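Local coordinates for synaptotagmin-1 (Arabidopsis thaliana, PDB 7AS6), which helps maintain plasma membrane integrity during freezing and osmotic stress, and probably binds phospholipids and calcium through its C2 domains, at residues V18-K23 against F76-W81; T48-N53 against W58-K63; V12-A17 against P31-K36. One frame throughout, in Å; residues are numbered along the deposited sequence.

Contact 1 (V18-K23 against F76-W81). With CD (cadmium ion), chain B.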
loop_
_atom_site.group_PDB
_atom_site.type_symbol
_atom_site.label_atom_id
_atom_site.label_comp_id
_atom_site.label_asym_id
_atom_site.label_seq_id
_atom_site.Cartn_x
_atom_site.Cartn_y
_atom_site.Cartn_z
ATOM N N VAL A 18 -7.972 8.420 -2.734
ATOM C CA VAL A 18 -9.022 9.419 -2.862
ATOM C C VAL A 18 -8.609 10.643 -2.074
ATOM O O VAL A 18 -8.168 10.533 -0.924
ATOM C CB VAL A 18 -10.380 8.887 -2.359
ATOM C CG1 VAL A 18 -11.423 9.981 -2.377
ATOM C CG2 VAL A 18 -10.825 7.728 -3.217
ATOM N N GLY A 19 -8.738 11.807 -2.691
ATOM C CA GLY A 19 -8.523 13.045 -1.973
ATOM C C GLY A 19 -7.081 13.382 -1.681
ATOM O O GLY A 19 -6.804 14.036 -0.671
ATOM N N LEU A 20 -6.152 12.954 -2.533
ATOM C CA LEU A 20 -4.748 13.287 -2.337
ATOM C C LEU A 20 -4.541 14.797 -2.406
ATOM O O LEU A 20 -5.262 15.511 -3.109
ATOM C CB LEU A 20 -3.882 12.596 -3.390
ATOM C CG LEU A 20 -3.876 11.072 -3.373
ATOM C CD1 LEU A 20 -2.888 10.561 -4.402
ATOM C CD2 LEU A 20 -3.522 10.569 -1.981
ATOM N N ARG A 21 -3.561 15.280 -1.643
ATOM C CA ARG A 21 -3.226 16.696 -1.636
ATOM C C ARG A 21 -2.520 17.079 -2.921
ATOM O O ARG A 21 -1.755 16.300 -3.485
ATOM C CB ARG A 21 -2.308 17.035 -0.464
ATOM C CG ARG A 21 -2.862 16.684 0.880
ATOM C CD ARG A 21 -2.095 17.387 1.971
ATOM N NE ARG A 21 -2.052 18.831 1.759
ATOM C CZ ARG A 21 -3.059 19.661 2.014
ATOM N NH1 ARG A 21 -2.915 20.967 1.789
ATOM N NH2 ARG A 21 -4.210 19.190 2.491
ATOM N N LYS A 22 -2.741 18.310 -3.366
ATOM C CA LYS A 22 -1.917 18.827 -4.444
ATOM C C LYS A 22 -0.485 18.983 -3.959
ATOM O O LYS A 22 -0.235 19.439 -2.841
ATOM C CB LYS A 22 -2.451 20.158 -4.949
ATOM C CG LYS A 22 -3.863 20.096 -5.443
ATOM C CD LYS A 22 -4.187 21.286 -6.303
ATOM C CE LYS A 22 -5.659 21.584 -6.227
ATOM N NZ LYS A 22 -6.017 21.949 -4.833
ATOM N N LYS A 23 0.444 18.580 -4.787
ATOM C CA LYS A 23 1.871 18.638 -4.496
ATOM C C LYS A 23 2.660 19.334 -5.600
ATOM O O LYS A 23 3.544 20.150 -5.300
ATOM C CB LYS A 23 2.408 17.206 -4.262
ATOM C CG LYS A 23 3.742 17.120 -3.530
ATOM C CD LYS A 23 4.830 16.465 -4.396
ATOM C CE LYS A 23 5.677 17.496 -5.150
ATOM N NZ LYS A 23 6.918 16.898 -5.758
ATOM N N PHE A 76 2.134 0.860 3.644
ATOM C CA PHE A 76 1.863 1.494 2.364
ATOM C C PHE A 76 2.342 2.938 2.403
ATOM O O PHE A 76 2.077 3.667 3.365
ATOM C CB PHE A 76 0.379 1.466 2.035
ATOM C CG PHE A 76 -0.218 0.086 2.045
ATOM C CD1 PHE A 76 -0.353 -0.633 0.860
ATOM C CD2 PHE A 76 -0.629 -0.493 3.230
ATOM C CE1 PHE A 76 -0.901 -1.925 0.863
ATOM C CE2 PHE A 76 -1.175 -1.786 3.250
ATOM C CZ PHE A 76 -1.315 -2.496 2.056
ATOM N N SER A 77 3.034 3.360 1.356
ATOM C CA SER A 77 3.528 4.729 1.289
ATOM C C SER A 77 3.197 5.293 -0.076
ATOM O O SER A 77 3.558 4.705 -1.100
ATOM C CB SER A 77 5.021 4.778 1.556
ATOM O OG SER A 77 5.279 4.274 2.851
ATOM N N VAL A 78 2.493 6.401 -0.092
ATOM C CA VAL A 78 2.158 7.057 -1.339
ATOM C C VAL A 78 3.210 8.125 -1.619
ATOM O O VAL A 78 3.490 8.977 -0.766
ATOM C CB VAL A 78 0.747 7.656 -1.280
ATOM C CG1 VAL A 78 0.395 8.264 -2.622
ATOM C CG2 VAL A 78 -0.274 6.566 -0.884
ATOM N N TYR A 79 3.837 8.038 -2.789
ATOM C CA TYR A 79 4.862 8.967 -3.239
ATOM C C TYR A 79 4.363 9.704 -4.464
ATOM O O TYR A 79 3.509 9.214 -5.201
ATOM C CB TYR A 79 6.159 8.251 -3.630
ATOM C CG TYR A 79 6.959 7.713 -2.485
ATOM C CD1 TYR A 79 8.050 8.408 -2.006
ATOM C CD2 TYR A 79 6.632 6.509 -1.883
ATOM C CE1 TYR A 79 8.797 7.927 -0.959
ATOM C CE2 TYR A 79 7.383 6.018 -0.824
ATOM C CZ TYR A 79 8.468 6.736 -0.375
ATOM O OH TYR A 79 9.232 6.274 0.676
ATOM N N ASP A 80 4.930 10.877 -4.693
ATOM C CA ASP A 80 4.757 11.603 -5.938
ATOM C C ASP A 80 5.938 11.338 -6.855
ATOM O O ASP A 80 7.096 11.525 -6.460
ATOM C CB ASP A 80 4.673 13.106 -5.700
ATOM C CG ASP A 80 4.717 13.886 -6.993
ATOM O OD1 ASP A 80 3.657 13.941 -7.640
ATOM O OD2 ASP A 80 5.796 14.414 -7.392
ATOM N N TRP A 81 5.655 10.979 -8.088
ATOM C CA TRP A 81 6.730 10.831 -9.063
ATOM C C TRP A 81 7.125 12.169 -9.676
ATOM O O TRP A 81 6.285 13.020 -9.952
ATOM C CB TRP A 81 6.280 9.872 -10.156
ATOM C CG TRP A 81 7.168 9.774 -11.367
ATOM C CD1 TRP A 81 8.204 8.908 -11.549
ATOM C CD2 TRP A 81 7.026 10.492 -12.598
ATOM N NE1 TRP A 81 8.731 9.058 -12.807
ATOM C CE2 TRP A 81 8.014 10.014 -13.478
ATOM C CE3 TRP A 81 6.150 11.482 -13.047
ATOM C CZ2 TRP A 81 8.161 10.502 -14.773
ATOM C CZ3 TRP A 81 6.300 11.973 -14.335
ATOM C CH2 TRP A 81 7.301 11.487 -15.181
HETATM CD CD CD B . 4.854 14.942 -9.579
HETATM O O HOH W 1 8.094 14.419 -5.866
#
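K23 reaches D80 at the metal site of this C2 domain. Segment 18-23 runs from the end of strand 8-18 into the loop that follows it. Segment 76-81 is the end of strand 73-80 and the first loop residue beyond it. The K23 side chain leaves CB with CG anti to the backbone N (chi1 -161°). It then bends twice, at chi2 and chi3, and the bends lead it across D80 at a slant. Its CD lies 3.6 Å from D80 CB, a contact between methylenes. Next, CE passes D80 OD2 at 3.8 Å. At the tip, NZ makes a salt bridge with a hydrogen bond to D80 OD2 of 3.2 Å. The ammonium comes from above the carboxylate, 55° out of its plane. Water 1 joins the same pair: it accepts from K23 NZ at 2.7 Å and probably donates to D80 OD2. E88 is a second salt-bridge partner of K23 NZ.

The carboxylate of D80 holds the cadmium ion with both oxygens, OD2 at 2.4 Å from the metal and OD1 slightly farther. The backbone O of W81 also binds the metal, at 2.4 Å. D24, D30 and E82 complete the site. Deeper in, L20 CD1 packs loosely on V78 CG1 at 4.4 Å. This apolar pair joins the base of the loop to the strand.

D24, D30, D80 and E82 are also the predicted calcium ligands, so cadmium probably occupies a calcium position. D80 OD2 serves the metal, the lysine and probably the water at once. The positive charge of K23 probably offsets part of the acidic charge gathered here, and together with the metal it should favour the ionised carboxylate.

Contact 2 (T48-N53 against W58-K63). With EDO (1,2-ethanediol), chain H; EDO (1,2-ethanediol), chain G.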
loop_
_atom_site.group_PDB
_atom_site.type_symbol
_atom_site.label_atom_id
_atom_site.label_comp_id
_atom_site.label_asym_id
_atom_site.label_seq_id
_atom_site.Cartn_x
_atom_site.Cartn_y
_atom_site.Cartn_z
ATOM N N THR A 48 2.227 1.235 -10.427
ATOM C CA THR A 48 2.568 2.156 -11.484
ATOM C C THR A 48 2.326 3.589 -11.028
ATOM O O THR A 48 1.636 3.851 -10.035
ATOM C CB THR A 48 1.754 1.875 -12.742
ATOM O OG1 THR A 48 0.352 1.947 -12.428
ATOM C CG2 THR A 48 2.084 0.502 -13.275
ATOM N N VAL A 49 2.956 4.517 -11.749
ATOM C CA VAL A 49 2.745 5.949 -11.566
ATOM C C VAL A 49 1.483 6.343 -12.309
ATOM O O VAL A 49 1.346 6.037 -13.495
ATOM C CB VAL A 49 3.946 6.743 -12.114
ATOM C CG1 VAL A 49 3.622 8.249 -12.154
ATOM C CG2 VAL A 49 5.218 6.490 -11.293
ATOM N N LYS A 50 0.565 7.037 -11.639
ATOM C CA LYS A 50 -0.589 7.628 -12.319
ATOM C C LYS A 50 -0.365 9.133 -12.474
ATOM O O LYS A 50 -0.311 9.855 -11.480
ATOM C CB LYS A 50 -1.882 7.382 -11.545
ATOM C CG LYS A 50 -2.241 5.925 -11.339
ATOM C CD LYS A 50 -2.616 5.232 -12.639
ATOM C CE LYS A 50 -2.987 3.779 -12.292
ATOM N NZ LYS A 50 -3.429 3.086 -13.525
ATOM N N HIS A 51 -0.308 9.606 -13.711
ATOM C CA HIS A 51 0.062 10.979 -13.991
ATOM C C HIS A 51 -1.103 11.911 -13.745
ATOM O O HIS A 51 -2.232 11.645 -14.190
ATOM C CB HIS A 51 0.517 11.112 -15.438
ATOM C CG HIS A 51 1.709 10.285 -15.757
ATOM N ND1 HIS A 51 2.989 10.691 -15.454
ATOM C CD2 HIS A 51 1.821 9.052 -16.295
ATOM C CE1 HIS A 51 3.844 9.763 -15.834
ATOM N NE2 HIS A 51 3.157 8.753 -16.335
ATOM N N LYS A 52 -0.812 13.003 -13.047
ATOM C CA LYS A 52 -1.722 14.124 -12.881
ATOM C C LYS A 52 -3.104 13.652 -12.417
ATOM O O LYS A 52 -4.121 13.841 -13.081
ATOM C CB LYS A 52 -1.778 14.918 -14.179
ATOM C CG LYS A 52 -0.421 15.633 -14.467
ATOM C CD LYS A 52 -0.386 16.180 -15.873
ATOM C CE LYS A 52 0.938 16.851 -16.167
ATOM N NZ LYS A 52 1.365 17.699 -15.034
ATOM N N ASN A 53 -3.127 13.067 -11.222
ATOM C CA ASN A 53 -4.320 12.389 -10.713
ATOM C C ASN A 53 -4.285 12.436 -9.190
ATOM O O ASN A 53 -3.441 11.782 -8.575
ATOM C CB ASN A 53 -4.346 10.944 -11.219
ATOM C CG ASN A 53 -5.740 10.333 -11.209
ATOM O OD1 ASN A 53 -6.599 10.744 -10.431
ATOM N ND2 ASN A 53 -5.967 9.333 -12.072
ATOM N N TRP A 58 -5.786 2.260 -9.314
ATOM C CA TRP A 58 -4.768 1.290 -9.715
ATOM C C TRP A 58 -5.341 -0.108 -9.932
ATOM O O TRP A 58 -5.202 -0.674 -11.017
ATOM C CB TRP A 58 -3.669 1.180 -8.656
ATOM C CG TRP A 58 -2.759 2.340 -8.549
ATOM C CD1 TRP A 58 -1.689 2.609 -9.344
ATOM C CD2 TRP A 58 -2.788 3.357 -7.550
ATOM N NE1 TRP A 58 -1.064 3.747 -8.919
ATOM C CE2 TRP A 58 -1.720 4.229 -7.818
ATOM C CE3 TRP A 58 -3.618 3.623 -6.462
ATOM C CZ2 TRP A 58 -1.464 5.352 -7.046
ATOM C CZ3 TRP A 58 -3.363 4.734 -5.693
ATOM C CH2 TRP A 58 -2.279 5.578 -5.977
ATOM N N ASN A 59 -5.948 -0.685 -8.897
ATOM C CA ASN A 59 -6.395 -2.080 -8.906
ATOM C C ASN A 59 -5.251 -3.016 -9.249
ATOM O O ASN A 59 -5.375 -3.926 -10.068
ATOM C CB ASN A 59 -7.554 -2.278 -9.860
ATOM C CG ASN A 59 -8.801 -1.688 -9.321
ATOM O OD1 ASN A 59 -9.117 -1.870 -8.146
ATOM N ND2 ASN A 59 -9.487 -0.912 -10.137
ATOM N N GLU A 60 -4.119 -2.776 -8.614
ATOM C CA GLU A 60 -2.903 -3.503 -8.916
ATOM C C GLU A 60 -2.634 -4.474 -7.784
ATOM O O GLU A 60 -2.857 -4.159 -6.606
ATOM C CB GLU A 60 -1.747 -2.511 -9.130
ATOM C CG GLU A 60 -1.730 -1.991 -10.571
ATOM C CD GLU A 60 -0.712 -0.859 -10.816
ATOM O OE1 GLU A 60 0.391 -0.895 -10.220
ATOM O OE2 GLU A 60 -1.013 0.052 -11.632
ATOM N N GLU A 61 -2.185 -5.664 -8.138
ATOM C CA GLU A 61 -2.167 -6.770 -7.199
ATOM C C GLU A 61 -0.736 -7.205 -6.933
ATOM O O GLU A 61 0.068 -7.306 -7.859
ATOM C CB GLU A 61 -2.979 -7.959 -7.735
ATOM C CG GLU A 61 -4.403 -8.011 -7.219
ATOM C CD GLU A 61 -4.791 -9.409 -6.742
ATOM O OE1 GLU A 61 -4.343 -10.395 -7.379
ATOM O OE2 GLU A 61 -5.529 -9.522 -5.724
ATOM N N PHE A 62 -0.441 -7.486 -5.668
ATOM C CA PHE A 62 0.867 -7.944 -5.221
ATOM C C PHE A 62 0.710 -9.154 -4.300
ATOM O O PHE A 62 -0.289 -9.268 -3.588
ATOM C CB PHE A 62 1.586 -6.835 -4.486
ATOM C CG PHE A 62 1.632 -5.556 -5.252
ATOM C CD1 PHE A 62 2.639 -5.333 -6.158
ATOM C CD2 PHE A 62 0.644 -4.601 -5.090
ATOM C CE1 PHE A 62 2.687 -4.164 -6.882
ATOM C CE2 PHE A 62 0.674 -3.447 -5.804
ATOM C CZ PHE A 62 1.703 -3.224 -6.714
ATOM N N LYS A 63 1.712 -10.040 -4.293
ATOM C CA LYS A 63 1.742 -11.208 -3.412
ATOM C C LYS A 63 2.959 -11.161 -2.492
ATOM O O LYS A 63 4.074 -10.866 -2.939
ATOM C CB LYS A 63 1.786 -12.514 -4.212
ATOM C CG LYS A 63 0.499 -12.901 -4.910
ATOM C CD LYS A 63 0.793 -13.688 -6.196
ATOM C CE LYS A 63 1.969 -14.648 -6.019
ATOM N NZ LYS A 63 2.678 -14.908 -7.309
HETATM C C1 EDO H . 2.375 -5.328 -10.206
HETATM O O1 EDO H . 1.587 -6.523 -10.257
HETATM C C2 EDO H . 1.436 -4.126 -10.138
HETATM O O2 EDO H . 2.176 -2.909 -10.360
HETATM C C1 EDO G . -5.629 5.873 -14.646
HETATM O O1 EDO G . -5.741 4.451 -14.399
HETATM C C2 EDO G . -6.814 6.627 -14.049
HETATM O O2 EDO G . -6.829 6.437 -12.626
HETATM O O HOH W 2 -3.360 0.407 -12.744
#
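The backbones come nearest at T48 and W58, with CA atoms 7.6 Å apart. Segment 48-53 is an irregular loop. Segment 58-63 is strand, and N59 and E60 both face V14 in a G1 beta bulge. Two bonds use the backbone of T48. Its N donates to the syn lone pair of E60 OE1 at 2.8 Å. Its O accepts from W58 NE1 at 2.9 Å, with the donor tilted 32° from the carbonyl plane.

T48 OG1 donates to E60 OE2 at 2.5 Å, a bond so short that its exact length is doubtful. Its chi1 of 57° turns OG1 to OE2, while the backbone N holds OE1; one residue thus binds both oxygens. K50 runs past W58 in the opposite direction, and its CE lies 3.4 Å from W58 CD1. K50 NZ is 4.3 Å from E60 OE2, too far for a salt bridge. Water 2 bridges them and also donates to W58 O. An ethanediol molecule, probably from the crystallisation liquor, donates to E60 OE1.

The contact fastens the loop to strand 57-66, outermost in its sheet, and the indole touches both sheets: V14 and A17 of strand 8-18, P31 and V33 of strand 31-37.

Contact 3 (V12-A17 against P31-K36)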
loop_
_atom_site.group_PDB
_atom_site.type_symbol
_atom_site.label_atom_id
_atom_site.label_comp_id
_atom_site.label_asym_id
_atom_site.label_seq_id
_atom_site.Cartn_x
_atom_site.Cartn_y
_atom_site.Cartn_z
ATOM N N VAL A 12 -2.387 -8.708 -1.953
ATOM C CA VAL A 12 -2.616 -7.303 -1.610
ATOM C C VAL A 12 -3.012 -6.577 -2.882
ATOM O O VAL A 12 -2.242 -6.529 -3.849
ATOM C CB VAL A 12 -1.369 -6.643 -1.001
ATOM C CG1 VAL A 12 -1.698 -5.218 -0.564
ATOM C CG2 VAL A 12 -0.843 -7.452 0.159
ATOM N N LYS A 13 -4.202 -6.023 -2.895
ATOM C CA LYS A 13 -4.644 -5.241 -4.029
ATOM C C LYS A 13 -4.618 -3.791 -3.590
ATOM O O LYS A 13 -5.198 -3.446 -2.553
ATOM C CB LYS A 13 -6.042 -5.657 -4.493
ATOM C CG LYS A 13 -6.433 -5.046 -5.846
ATOM C CD LYS A 13 -7.865 -5.400 -6.223
ATOM C CE LYS A 13 -7.994 -5.728 -7.699
ATOM N NZ LYS A 13 -9.339 -6.326 -7.975
ATOM N N VAL A 14 -3.907 -2.956 -4.342
ATOM C CA VAL A 14 -4.009 -1.514 -4.175
ATOM C C VAL A 14 -5.112 -1.035 -5.108
ATOM O O VAL A 14 -4.959 -1.047 -6.336
ATOM C CB VAL A 14 -2.681 -0.801 -4.463
ATOM C CG1 VAL A 14 -2.858 0.711 -4.295
ATOM C CG2 VAL A 14 -1.604 -1.315 -3.517
ATOM N N VAL A 15 -6.205 -0.575 -4.526
ATOM C CA VAL A 15 -7.400 -0.271 -5.300
ATOM C C VAL A 15 -7.323 1.151 -5.822
ATOM O O VAL A 15 -7.227 1.367 -7.036
ATOM C CB VAL A 15 -8.672 -0.478 -4.465
ATOM C CG1 VAL A 15 -9.902 -0.131 -5.287
ATOM C CG2 VAL A 15 -8.742 -1.921 -3.972
ATOM N N ARG A 16 -7.379 2.123 -4.916
ATOM C CA ARG A 16 -7.366 3.525 -5.308
ATOM C C ARG A 16 -6.921 4.382 -4.128
ATOM O O ARG A 16 -6.870 3.927 -2.982
ATOM C CB ARG A 16 -8.748 3.959 -5.810
ATOM C CG ARG A 16 -9.832 3.979 -4.730
ATOM C CD ARG A 16 -11.242 4.153 -5.325
ATOM N NE ARG A 16 -12.140 3.106 -4.833
ATOM C CZ ARG A 16 -12.610 2.095 -5.562
ATOM N NH1 ARG A 16 -12.293 1.987 -6.844
ATOM N NH2 ARG A 16 -13.406 1.187 -5.007
ATOM N N ALA A 17 -6.577 5.632 -4.437
ATOM C CA ALA A 17 -6.454 6.688 -3.448
ATOM C C ALA A 17 -7.489 7.753 -3.773
ATOM O O ALA A 17 -7.866 7.942 -4.932
ATOM C CB ALA A 17 -5.056 7.303 -3.416
ATOM N N PRO A 31 0.892 10.062 -8.466
ATOM C CA PRO A 31 1.092 9.117 -7.371
ATOM C C PRO A 31 1.422 7.706 -7.819
ATOM O O PRO A 31 0.924 7.197 -8.830
ATOM C CB PRO A 31 -0.250 9.144 -6.628
ATOM C CG PRO A 31 -1.243 9.591 -7.640
ATOM C CD PRO A 31 -0.497 10.568 -8.495
ATOM N N PHE A 32 2.285 7.083 -7.020
ATOM C CA PHE A 32 2.468 5.643 -6.983
ATOM C C PHE A 32 2.552 5.203 -5.519
ATOM O O PHE A 32 2.743 6.026 -4.619
ATOM C CB PHE A 32 3.716 5.241 -7.772
ATOM C CG PHE A 32 5.006 5.762 -7.204
ATOM C CD1 PHE A 32 5.441 7.057 -7.488
ATOM C CD2 PHE A 32 5.809 4.941 -6.427
ATOM C CE1 PHE A 32 6.645 7.518 -6.986
ATOM C CE2 PHE A 32 7.001 5.395 -5.918
ATOM C CZ PHE A 32 7.432 6.681 -6.207
ATOM N N VAL A 33 2.392 3.899 -5.266
ATOM C CA VAL A 33 2.405 3.366 -3.901
ATOM C C VAL A 33 3.564 2.385 -3.739
ATOM O O VAL A 33 3.772 1.520 -4.596
ATOM C CB VAL A 33 1.062 2.682 -3.555
ATOM C CG1 VAL A 33 1.023 2.247 -2.095
ATOM C CG2 VAL A 33 -0.101 3.621 -3.861
ATOM N N LYS A 34 4.318 2.511 -2.641
ATOM C CA LYS A 34 5.262 1.472 -2.229
ATOM C C LYS A 34 4.635 0.617 -1.128
ATOM O O LYS A 34 3.977 1.134 -0.216
ATOM C CB LYS A 34 6.600 2.064 -1.743
ATOM C CG LYS A 34 7.430 2.722 -2.854
ATOM C CD LYS A 34 8.834 3.131 -2.363
ATOM C CE LYS A 34 9.619 3.899 -3.444
ATOM N NZ LYS A 34 10.930 4.461 -2.968
ATOM N N ILE A 35 4.809 -0.697 -1.223
ATOM C CA ILE A 35 4.250 -1.627 -0.236
ATOM C C ILE A 35 5.392 -2.465 0.300
ATOM O O ILE A 35 6.150 -3.063 -0.477
ATOM C CB ILE A 35 3.151 -2.534 -0.814
ATOM C CG1 ILE A 35 1.998 -1.730 -1.410
ATOM C CG2 ILE A 35 2.625 -3.482 0.269
ATOM C CD1 ILE A 35 2.141 -1.488 -2.907
ATOM N N LYS A 36 5.532 -2.490 1.616
ATOM C CA LYS A 36 6.552 -3.285 2.279
ATOM C C LYS A 36 5.880 -4.156 3.331
ATOM O O LYS A 36 4.881 -3.760 3.934
ATOM C CB LYS A 36 7.613 -2.382 2.926
ATOM C CG LYS A 36 8.827 -3.107 3.480
ATOM C CD LYS A 36 9.590 -3.852 2.384
ATOM C CE LYS A 36 9.987 -5.266 2.848
ATOM N NZ LYS A 36 8.965 -6.328 2.508
#
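V14 meets V33 and I35 inside the beta sandwich of the C2 domain. Strand 8-18 belongs to one four-stranded antiparallel sheet and strand 31-37 to the other. The contact joins the two sheets and is wholly apolar. V14 sends one methyl to each partner. Its CG1 lies 4.0 Å from V33 CG2, where the two side chains cross at a slant. V14 and I35 instead slide past each other in opposite directions.

Further residues pack on these three. W58 of strand 57-66 packs on both V14 and V33. F64 of that strand touches I35, as do L74 and F76 of strand 73-80. L74 and F76 also touch V12.

Backbone bonds hold strand 8-18 to strand 57-66: V14 pairs with E60, and V12 pairs with F62. In the other sheet, K34 of strand 31-37 pairs with S77. At V15 and R16 strand 8-18 has a classic beta bulge, with both residues facing E133. R16 lies on the other side of the strand from V14 and forms salt bridges to E57 and E133. In the core, V14 CG2 is anti to its carbonyl carbon, beside the backbone N, and meets I35 CD1 at 3.8 Å.

How the contacts relate
All three contacts lie in one C2 domain, a sandwich of two antiparallel sheets. Contact 3 is central, about 4 Å from the chain centre. Contacts 1 and 2 are about 12 Å apart between centres; contact 3 lies about 10 Å from contact 1 and 6 Å from contact 2. Contact 3 shares the sheet of strands 31-37 and 73-80 with contact 1, and that of strands 8-18 and 57-66 with contact 2. Along the chain contact 3 closes before contact 2, which nests within contact 1; contacts 1 and 3 cross. W81 packs on V49 and H51, joining contact 1 to contact 2. The metal site lies at one end of the sandwich, among loops leaving its strands.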